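Local coordinates for protein flavodoxin (Bacteroides uniformis, PDB 4J8P) that binds flavin mononucleotide in a flavodoxin-type fold and probably serves as an electron-transfer protein, at residues A[90-95]-A[123-128]; A[5-10]-A[77-82]. All coordinates share one frame; numbering follows the deposited sequence.

Strand 80-88 relates the two contacts: contact 2 pairs its beginning with strand 7-12, while contact 1 joins the loop after its far end to helix 124-133. Their centres are 24 Å apart, with nearest atoms about 12 Å from each other, on opposite sides of the chain's centre. Contact 1 carries three residues of the FMN pocket and sets the FMN-binding loop 90-95 against the helix, an instance of ligand binding at the carboxy-terminal end of a parallel sheet. Contact 2 contains no FMN-pocket residue and holds the bulged start of the pairing between strands 7-12 and 80-88.

Contact 1: residues A[90-95]-A[123-128]; sequences WWNLAP and ISNAEK. With FMN (flavin mononucleotide), chain B.
The carbonyl oxygen of Asn-92 receives a nearly straight hydrogen bond from the side-chain amide of Asn-125 (ND2 to O 2.8 Å, 176° at the hydrogen). The donor stands above the carbonyl plane, whereas the oxygen lies in the plane of the Asn-125 amide. With its CG anti to the backbone N (chi1 -171°), Asn-125 extends this amide from the first turn of the helix to the loop; its ND2 also meets Leu-93 CD2 at 3.6 Å. Ala-126 CB rests on the backbone between Leu-93 and Ala-94, and a water joins Ala-94 N to Ala-126 O.

Trp-90 to Leu-93 form a type I' turn whose backbone reads the flavin edge: Trp-91 N donates to FMN N5 (2.8 Å) and Asn-92 N to FMN O4 (2.9 Å). Trp-90 lays one indole face against the dimethylbenzene end, its CD1 3.6 Å from FMN C8, while Pro-95 CG backs the opposite face and Tyr-43 adds an edge-to-face ring. Nearly perpendicular to the flavin, Trp-91 presents an indole face to its C6 edge (CD1 to FMN C6 4.0 Å). With an alanine in place of Trp-90, the dimethylbenzene ring would probably lose this aromatic support and Pro-95 its flat partner. A loop after the third strand that meets the isoalloxazine with backbone N-H groups and aromatic side chains is consistent with a flavodoxin-type FMN site.

Contact 2: residues A[5-10]-A[77-82]; sequences GGKTLV and LAEYDT
The backbones of 5-10 and 77-82 run parallel but slip by one residue at a beta bulge, where Lys-7 O takes Asp-81 N at 3.0 Å and, weakly, Thr-82 N at 3.5 Å. Lys-7 N to Glu-79 O precedes the bulge, and Leu-9 N to Thr-82 O (2.9 Å) follows it.

Tyr-80 is packed from both faces. Leu-9 CB sits over the ring in a CH-pi contact, 3.7 Å from the centroid and only 11° off the normal, while Glu-79 CG lies over the centre of the opposite face. A chi1 of 60° tucks Glu-79 CG in between its own N and C, which folds it back over the Tyr-80 ring; the chain then extends to the solvent-exposed Lys-7. That lysine, bent along its length, brings NZ to Glu-79 OE1 at 2.8 Å, a salt bridge made on the anti lone pair of the carboxylate. Beyond the ring, Leu-9 CD2 meets Leu-77 CD2 at 4.0 Å.

On the other face of the pair, Thr-8 and Thr-82 project alongside each other, with Thr-8 OG1 3.8 Å from Thr-82 CB. Thr-82 OG1 donates to Asp-81 OD1 from above the carboxylate plane. Lys-110 NZ ties the turn down through Leu-77 O and Tyr-80 O. With strand 33-36 along the other edge of 7-12, the pairing belongs to the 2-1-3-4-5 parallel sheet of the flavodoxin fold.

Contact 1: residues A[90-95]-A[123-128]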
loop_
_atom_site.group_PDB
_atom_site.type_symbol
_atom_site.label_atom_id
_atom_site.label_comp_id
_atom_site.label_asym_id
_atom_site.label_seq_id
_atom_site.Cartn_x
_atom_site.Cartn_y
_atom_site.Cartn_z
ATOM N N TRP A 90 -4.031 -3.185 8.712
ATOM C CA TRP A 90 -5.068 -2.757 9.643
ATOM C C TRP A 90 -6.089 -3.878 9.724
ATOM O O TRP A 90 -6.756 -4.201 8.723
ATOM C CB TRP A 90 -5.714 -1.456 9.181
ATOM C CG TRP A 90 -4.887 -0.214 9.385
ATOM C CD1 TRP A 90 -3.597 -0.118 9.846
ATOM C CD2 TRP A 90 -5.322 1.124 9.120
ATOM N NE1 TRP A 90 -3.209 1.217 9.897
ATOM C CE2 TRP A 90 -4.259 1.994 9.462
ATOM C CE3 TRP A 90 -6.520 1.669 8.620
ATOM C CZ2 TRP A 90 -4.340 3.374 9.252
ATOM C CZ3 TRP A 90 -6.615 3.041 8.459
ATOM C CH2 TRP A 90 -5.543 3.878 8.793
ATOM N N TRP A 91 -6.224 -4.464 10.916
ATOM C CA TRP A 91 -7.178 -5.556 11.086
ATOM C C TRP A 91 -7.050 -6.625 9.968
ATOM O O TRP A 91 -8.055 -7.057 9.365
ATOM C CB TRP A 91 -8.632 -5.055 11.230
ATOM C CG TRP A 91 -8.817 -4.167 12.431
ATOM C CD1 TRP A 91 -8.976 -2.808 12.427
ATOM C CD2 TRP A 91 -8.710 -4.558 13.812
ATOM N NE1 TRP A 91 -9.092 -2.340 13.724
ATOM C CE2 TRP A 91 -8.904 -3.388 14.593
ATOM C CE3 TRP A 91 -8.500 -5.792 14.465
ATOM C CZ2 TRP A 91 -8.906 -3.421 15.991
ATOM C CZ3 TRP A 91 -8.510 -5.816 15.855
ATOM C CH2 TRP A 91 -8.677 -4.635 16.594
ATOM N N ASN A 92 -5.782 -7.053 9.712
ATOM C CA ASN A 92 -5.502 -8.148 8.773
ATOM C C ASN A 92 -5.839 -7.779 7.321
ATOM O O ASN A 92 -5.935 -8.679 6.461
ATOM C CB ASN A 92 -6.285 -9.408 9.188
ATOM C CG ASN A 92 -5.696 -10.691 8.676
ATOM O OD1 ASN A 92 -4.517 -10.784 8.332
ATOM N ND2 ASN A 92 -6.515 -11.721 8.595
ATOM N N LEU A 93 -5.966 -6.472 7.020
ATOM C CA LEU A 93 -6.337 -6.020 5.690
ATOM C C LEU A 93 -5.497 -4.826 5.284
ATOM O O LEU A 93 -4.888 -4.161 6.115
ATOM C CB LEU A 93 -7.822 -5.592 5.684
ATOM C CG LEU A 93 -8.849 -6.733 5.820
ATOM C CD1 LEU A 93 -10.211 -6.184 6.267
ATOM C CD2 LEU A 93 -8.989 -7.482 4.511
ATOM N N ALA A 94 -5.576 -4.475 3.996
ATOM C CA ALA A 94 -5.039 -3.219 3.569
ATOM C C ALA A 94 -5.996 -2.119 4.049
ATOM O O ALA A 94 -7.228 -2.287 3.948
ATOM C CB ALA A 94 -4.950 -3.190 2.040
ATOM N N PRO A 95 -5.465 -1.001 4.529
ATOM C CA PRO A 95 -6.361 0.150 4.817
ATOM C C PRO A 95 -7.205 0.484 3.579
ATOM O O PRO A 95 -6.750 0.327 2.433
ATOM C CB PRO A 95 -5.385 1.276 5.166
ATOM C CG PRO A 95 -4.147 0.527 5.716
ATOM C CD PRO A 95 -4.042 -0.641 4.720
ATOM N N ILE A 123 1.116 -10.749 5.836
ATOM C CA ILE A 123 0.450 -10.017 4.764
ATOM C C ILE A 123 -0.560 -10.908 4.018
ATOM O O ILE A 123 -1.270 -10.408 3.141
ATOM C CB ILE A 123 1.531 -9.472 3.773
ATOM C CG1 ILE A 123 0.970 -8.321 2.921
ATOM C CG2 ILE A 123 2.099 -10.595 2.836
ATOM C CD1 ILE A 123 2.032 -7.728 1.946
ATOM N N SER A 124 -0.602 -12.227 4.316
ATOM C CA SER A 124 -1.376 -13.172 3.532
ATOM C C SER A 124 -2.814 -12.764 3.299
ATOM O O SER A 124 -3.244 -12.746 2.142
ATOM C CB SER A 124 -1.339 -14.549 4.175
ATOM O OG SER A 124 0.023 -14.922 4.231
ATOM N N ASN A 125 -3.580 -12.452 4.362
ATOM C CA ASN A 125 -4.979 -12.116 4.133
ATOM C C ASN A 125 -5.144 -10.814 3.348
ATOM O O ASN A 125 -5.997 -10.726 2.440
ATOM C CB ASN A 125 -5.718 -12.042 5.448
ATOM C CG ASN A 125 -7.200 -11.905 5.270
ATOM O OD1 ASN A 125 -7.871 -12.862 4.873
ATOM N ND2 ASN A 125 -7.719 -10.702 5.542
ATOM N N ALA A 126 -4.372 -9.793 3.717
ATOM C CA ALA A 126 -4.485 -8.494 3.046
ATOM C C ALA A 126 -4.212 -8.639 1.556
ATOM O O ALA A 126 -4.964 -8.160 0.703
ATOM C CB ALA A 126 -3.493 -7.528 3.661
ATOM N N GLU A 127 -3.136 -9.370 1.247
ATOM C CA GLU A 127 -2.791 -9.625 -0.140
ATOM C C GLU A 127 -3.896 -10.445 -0.853
ATOM O O GLU A 127 -4.259 -10.152 -2.003
ATOM C CB GLU A 127 -1.471 -10.417 -0.115
ATOM C CG GLU A 127 -1.092 -11.010 -1.438
ATOM C CD GLU A 127 0.272 -11.669 -1.386
ATOM O OE1 GLU A 127 0.523 -12.530 -0.509
ATOM O OE2 GLU A 127 1.064 -11.378 -2.302
ATOM N N LYS A 128 -4.383 -11.531 -0.216
ATOM C CA LYS A 128 -5.410 -12.347 -0.876
ATOM C C LYS A 128 -6.681 -11.529 -1.159
ATOM O O LYS A 128 -7.284 -11.673 -2.222
ATOM C CB LYS A 128 -5.740 -13.551 0.005
ATOM C CG LYS A 128 -6.547 -14.636 -0.747
ATOM C CD LYS A 128 -5.821 -15.226 -2.010
ATOM C CE LYS A 128 -4.408 -15.717 -1.762
ATOM N NZ LYS A 128 -3.696 -16.046 -3.053
HETATM N N1 FMN B . -0.819 -4.826 13.210
HETATM C C2 FMN B . -0.997 -6.179 13.068
HETATM O O2 FMN B . -0.088 -6.987 13.280
HETATM N N3 FMN B . -2.265 -6.683 12.754
HETATM C C4 FMN B . -3.419 -5.932 12.602
HETATM O O4 FMN B . -4.468 -6.482 12.259
HETATM C C4A FMN B . -3.237 -4.501 12.843
HETATM N N5 FMN B . -4.306 -3.729 12.853
HETATM C C5A FMN B . -4.125 -2.370 13.079
HETATM C C6 FMN B . -5.247 -1.531 13.028
HETATM C C7 FMN B . -5.126 -0.151 13.144
HETATM C C7M FMN B . -6.342 0.714 12.945
HETATM C C8 FMN B . -3.851 0.413 13.354
HETATM C C8M FMN B . -3.656 1.906 13.425
HETATM C C9 FMN B . -2.741 -0.420 13.433
HETATM C C9A FMN B . -2.852 -1.804 13.289
HETATM N N10 FMN B . -1.723 -2.680 13.308
HETATM C C10 FMN B . -1.880 -4.026 13.108
HETATM C "C1'" FMN B . -0.375 -2.101 13.518
HETATM C "C2'" FMN B . 0.243 -1.552 12.232
HETATM O "O2'" FMN B . 0.085 -2.439 11.126
HETATM C "C3'" FMN B . 1.734 -1.243 12.375
HETATM O "O3'" FMN B . 1.963 -0.508 13.584
HETATM C "C4'" FMN B . 2.287 -0.506 11.152
HETATM O "O4'" FMN B . 3.695 -0.730 11.097
HETATM C "C5'" FMN B . 2.001 0.984 11.233
HETATM O "O5'" FMN B . 2.490 1.533 10.005
HETATM P P FMN B . 2.507 3.055 9.640
HETATM O O1P FMN B . 1.166 3.686 9.615
HETATM O O2P FMN B . 3.197 3.076 8.299
HETATM O O3P FMN B . 3.432 3.740 10.653
HETATM O O HOH W 1 -2.877 -12.713 7.140
HETATM O O HOH W 2 -3.004 -9.636 6.247
HETATM O O HOH W 3 -6.661 -6.226 1.934
#

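Contact 2: residues A[5-10]-A[77-82]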
loop_
_atom_site.group_PDB
_atom_site.type_symbol
_atom_site.label_atom_id
_atom_site.label_comp_id
_atom_site.label_asym_id
_atom_site.label_seq_id
_atom_site.Cartn_x
_atom_site.Cartn_y
_atom_site.Cartn_z
ATOM N N GLY A 5 8.611 4.712 -21.137
ATOM C CA GLY A 5 7.915 3.774 -20.257
ATOM C C GLY A 5 8.839 2.767 -19.598
ATOM O O GLY A 5 10.058 2.973 -19.550
ATOM N N GLY A 6 8.249 1.678 -19.092
ATOM C CA GLY A 6 8.970 0.598 -18.426
ATOM C C GLY A 6 9.551 0.980 -17.076
ATOM O O GLY A 6 10.476 0.315 -16.600
ATOM N N LYS A 7 9.002 2.047 -16.445
ATOM C CA LYS A 7 9.475 2.568 -15.156
ATOM C C LYS A 7 8.812 1.856 -13.979
ATOM O O LYS A 7 7.872 1.082 -14.175
ATOM C CB LYS A 7 9.227 4.076 -15.028
ATOM C CG LYS A 7 9.929 4.956 -16.071
ATOM C CD LYS A 7 10.716 6.088 -15.406
ATOM C CE LYS A 7 9.889 7.282 -14.980
ATOM N NZ LYS A 7 9.573 8.180 -16.124
ATOM N N THR A 8 9.339 2.093 -12.765
ATOM C CA THR A 8 8.799 1.474 -11.551
ATOM C C THR A 8 8.322 2.554 -10.600
ATOM O O THR A 8 8.998 3.569 -10.386
ATOM C CB THR A 8 9.843 0.542 -10.887
ATOM O OG1 THR A 8 10.171 -0.511 -11.808
ATOM C CG2 THR A 8 9.351 -0.055 -9.552
ATOM N N LEU A 9 7.114 2.339 -10.054
ATOM C CA LEU A 9 6.518 3.242 -9.078
ATOM C C LEU A 9 6.501 2.552 -7.738
ATOM O O LEU A 9 6.121 1.387 -7.695
ATOM C CB LEU A 9 5.069 3.605 -9.497
ATOM C CG LEU A 9 4.317 4.579 -8.553
ATOM C CD1 LEU A 9 4.998 5.961 -8.549
ATOM C CD2 LEU A 9 2.842 4.740 -8.970
ATOM N N VAL A 10 6.900 3.243 -6.639
ATOM C CA VAL A 10 6.743 2.671 -5.296
ATOM C C VAL A 10 5.753 3.588 -4.610
ATOM O O VAL A 10 6.130 4.695 -4.207
ATOM C CB VAL A 10 8.065 2.498 -4.519
ATOM C CG1 VAL A 10 7.822 2.024 -3.085
ATOM C CG2 VAL A 10 8.989 1.539 -5.261
ATOM N N LEU A 77 -0.469 6.837 -14.973
ATOM C CA LEU A 77 0.375 5.701 -14.570
ATOM C C LEU A 77 0.960 5.009 -15.805
ATOM O O LEU A 77 1.672 4.018 -15.678
ATOM C CB LEU A 77 -0.410 4.690 -13.692
ATOM C CG LEU A 77 -1.112 5.251 -12.451
ATOM C CD1 LEU A 77 -1.965 4.178 -11.776
ATOM C CD2 LEU A 77 -0.111 5.834 -11.438
ATOM N N ALA A 78 0.701 5.563 -17.012
ATOM C CA ALA A 78 1.146 5.024 -18.293
ATOM C C ALA A 78 2.657 4.723 -18.363
ATOM O O ALA A 78 3.031 3.705 -18.942
ATOM C CB ALA A 78 0.764 5.987 -19.416
ATOM N N GLU A 79 3.514 5.572 -17.753
ATOM C CA GLU A 79 4.981 5.392 -17.799
ATOM C C GLU A 79 5.491 4.164 -16.981
ATOM O O GLU A 79 6.651 3.745 -17.132
ATOM C CB GLU A 79 5.693 6.670 -17.307
ATOM C CG GLU A 79 5.345 7.070 -15.878
ATOM C CD GLU A 79 5.733 8.472 -15.453
ATOM O OE1 GLU A 79 6.948 8.738 -15.311
ATOM O OE2 GLU A 79 4.819 9.286 -15.197
ATOM N N TYR A 80 4.637 3.596 -16.120
ATOM C CA TYR A 80 5.081 2.484 -15.286
ATOM C C TYR A 80 4.612 1.124 -15.773
ATOM O O TYR A 80 3.437 0.968 -16.113
ATOM C CB TYR A 80 4.553 2.686 -13.857
ATOM C CG TYR A 80 4.879 4.042 -13.275
ATOM C CD1 TYR A 80 6.182 4.370 -12.912
ATOM C CD2 TYR A 80 3.891 5.008 -13.117
ATOM C CE1 TYR A 80 6.494 5.627 -12.404
ATOM C CE2 TYR A 80 4.184 6.254 -12.570
ATOM C CZ TYR A 80 5.492 6.566 -12.232
ATOM O OH TYR A 80 5.793 7.771 -11.651
ATOM N N ASP A 81 5.494 0.113 -15.714
ATOM C CA ASP A 81 5.087 -1.259 -16.008
ATOM C C ASP A 81 5.053 -2.061 -14.694
ATOM O O ASP A 81 4.540 -3.175 -14.679
ATOM C CB ASP A 81 5.980 -1.937 -17.071
ATOM C CG ASP A 81 7.407 -2.316 -16.692
ATOM O OD1 ASP A 81 7.771 -2.176 -15.509
ATOM O OD2 ASP A 81 8.162 -2.768 -17.590
ATOM N N THR A 82 5.620 -1.484 -13.596
ATOM C CA THR A 82 5.700 -2.148 -12.298
ATOM C C THR A 82 5.320 -1.177 -11.220
ATOM O O THR A 82 5.880 -0.073 -11.179
ATOM C CB THR A 82 7.128 -2.702 -12.037
ATOM O OG1 THR A 82 7.500 -3.571 -13.107
ATOM C CG2 THR A 82 7.218 -3.516 -10.730
HETATM O O HOH W 4 10.066 -1.701 -14.619
#